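Local coordinates for protein cysteine synthase 3 (Entamoeba histolytica, PDB 6KR5) that catalyses the pyridoxal-phosphate-dependent last step of cysteine synthesis, replacing the acetate of O-acetylserine with sulfide to give L-cysteine, at residues B[13-16]-B[17-21]. Sequence-based numbering, arbitrary orientation.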
loop_
_atom_site.group_PDB
_atom_site.type_symbol
_atom_site.label_atom_id
_atom_site.label_comp_id
_atom_site.label_asym_id
_atom_site.label_seq_id
_atom_site.Cartn_x
_atom_site.Cartn_y
_atom_site.Cartn_z
ATOM N N ILE B 13 -16.043 -9.340 7.356
ATOM C CA ILE B 13 -16.349 -7.921 7.217
ATOM C C ILE B 13 -15.698 -7.214 8.395
ATOM O O ILE B 13 -16.131 -7.355 9.548
ATOM C CB ILE B 13 -17.856 -7.645 7.145
ATOM C CG1 ILE B 13 -18.424 -8.196 5.834
ATOM C CG2 ILE B 13 -18.123 -6.141 7.226
ATOM C CD1 ILE B 13 -19.919 -8.031 5.701
ATOM N N TYR B 14 -14.625 -6.478 8.105
ATOM C CA TYR B 14 -13.878 -5.774 9.134
ATOM C C TYR B 14 -14.709 -4.619 9.679
ATOM O O TYR B 14 -15.382 -3.919 8.927
ATOM C CB TYR B 14 -12.557 -5.274 8.545
ATOM C CG TYR B 14 -11.648 -6.397 8.096
ATOM C CD1 TYR B 14 -11.756 -6.941 6.822
ATOM C CD2 TYR B 14 -10.706 -6.937 8.963
ATOM C CE1 TYR B 14 -10.936 -7.978 6.417
ATOM C CE2 TYR B 14 -9.882 -7.968 8.573
ATOM C CZ TYR B 14 -10.003 -8.493 7.303
ATOM O OH TYR B 14 -9.177 -9.522 6.902
ATOM N N HIS B 15 -14.665 -4.413 10.997
ATOM C CA HIS B 15 -15.503 -3.363 11.571
ATOM C C HIS B 15 -14.929 -1.974 11.379
ATOM O O HIS B 15 -15.678 -0.997 11.457
ATOM C CB HIS B 15 -15.732 -3.604 13.062
ATOM C CG HIS B 15 -16.498 -4.857 13.351
ATOM N ND1 HIS B 15 -15.921 -5.960 13.940
ATOM C CD2 HIS B 15 -17.791 -5.185 13.121
ATOM C CE1 HIS B 15 -16.827 -6.916 14.060
ATOM N NE2 HIS B 15 -17.969 -6.470 13.574
ATOM N N ASN B 16 -13.626 -1.863 11.157
ATOM C CA ASN B 16 -12.972 -0.589 10.892
ATOM C C ASN B 16 -11.584 -0.910 10.367
ATOM O O ASN B 16 -11.156 -2.068 10.364
ATOM C CB ASN B 16 -12.897 0.282 12.140
ATOM C CG ASN B 16 -12.214 -0.427 13.284
ATOM O OD1 ASN B 16 -11.026 -0.730 13.212
ATOM N ND2 ASN B 16 -12.969 -0.723 14.338
ATOM N N ILE B 17 -10.872 0.138 9.949
ATOM C CA ILE B 17 -9.590 -0.080 9.285
ATOM C C ILE B 17 -8.568 -0.688 10.236
ATOM O O ILE B 17 -7.651 -1.385 9.793
ATOM C CB ILE B 17 -9.094 1.236 8.644
ATOM C CG1 ILE B 17 -7.973 0.963 7.639
ATOM C CG2 ILE B 17 -8.661 2.269 9.696
ATOM C CD1 ILE B 17 -8.416 0.114 6.476
ATOM N N LEU B 18 -8.697 -0.456 11.549
ATOM C CA LEU B 18 -7.702 -1.002 12.466
ATOM C C LEU B 18 -7.724 -2.524 12.468
ATOM O O LEU B 18 -6.690 -3.160 12.712
ATOM C CB LEU B 18 -7.930 -0.470 13.879
ATOM C CG LEU B 18 -7.937 1.048 13.977
ATOM C CD1 LEU B 18 -7.992 1.448 15.444
ATOM C CD2 LEU B 18 -6.689 1.636 13.335
ATOM N N GLU B 19 -8.881 -3.124 12.195
ATOM C CA GLU B 19 -8.980 -4.578 12.185
ATOM C C GLU B 19 -8.278 -5.212 10.994
ATOM O O GLU B 19 -8.124 -6.437 10.978
ATOM C CB GLU B 19 -10.446 -5.010 12.207
ATOM C CG GLU B 19 -11.134 -4.605 13.505
ATOM C CD GLU B 19 -12.434 -5.344 13.765
ATOM O OE1 GLU B 19 -13.050 -5.861 12.815
ATOM O OE2 GLU B 19 -12.834 -5.404 14.948
ATOM N N THR B 20 -7.869 -4.424 9.997
ATOM C CA THR B 20 -7.087 -4.956 8.884
ATOM C C THR B 20 -5.587 -4.911 9.136
ATOM O O THR B 20 -4.824 -5.377 8.284
ATOM C CB THR B 20 -7.366 -4.212 7.567
ATOM O OG1 THR B 20 -6.793 -2.900 7.604
ATOM C CG2 THR B 20 -8.855 -4.120 7.268
ATOM N N ILE B 21 -5.150 -4.369 10.272
ATOM C CA ILE B 21 -3.727 -4.285 10.555
ATOM C C ILE B 21 -3.162 -5.677 10.785
ATOM O O ILE B 21 -3.790 -6.527 11.438
ATOM C CB ILE B 21 -3.486 -3.388 11.778
ATOM C CG1 ILE B 21 -3.843 -1.953 11.442
ATOM C CG2 ILE B 21 -2.031 -3.478 12.266
ATOM C CD1 ILE B 21 -3.771 -1.036 12.662
HETATM O O HOH W 1 -14.472 -8.320 11.797
HETATM O O HOH W 2 -13.243 -3.096 16.306
#
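Asn16 and Glu19 do most of the work where the chain passes from residues 13-14 into the 3-10 turn 17-20. Asn16 sits at the N-terminal end of that turn: Asn16 O accepts a hydrogen bond from Glu19 N (3.1 Å), while its side chain curls forward over the start of the turn. With CG lodged between the backbone N and the carbonyl carbon (chi1 56°), OD1 comes within 2.9 Å of Leu18 N, a weak, bent bond, and also receives a weak one from Glu19 N. OD1 thus bends over Leu18 N and Glu19 N as a weak, Asx-turn-like acceptor.

Glu19 reaches the other way, back along the incoming chain. Its extended side chain lays the carboxylate against His15, whose backbone N-H points almost straight at OE1 (N to OE1 2.8 Å, 173°) and meets it from above the carboxylate plane. The imidazole stands steeply to that plane, 72° away, and ND1 adds weak bonds to both OE1 and OE2. One water links OE1 to Ile13 O; another donates to OE2 and weakly accepts from Asn16 ND2. Arg12 adds a salt bridge to OE1.

Thr20 CG2 rests over one face of the Tyr14 ring in a CH-pi contact, 3.9 Å from its centroid, and Glu19 O lies near the ring edge. Tyr14 OH bonds to Asn7 of the second subunit, and residues 13-14 pair in parallel with a strand of that chain, so the bend lies at the dimer interface.

With Arg12 and the His15 N-H both directed at OE1, Glu19 is probably kept ionised, and the carboxylate links His15, and through a water Ile13 O, to the turn.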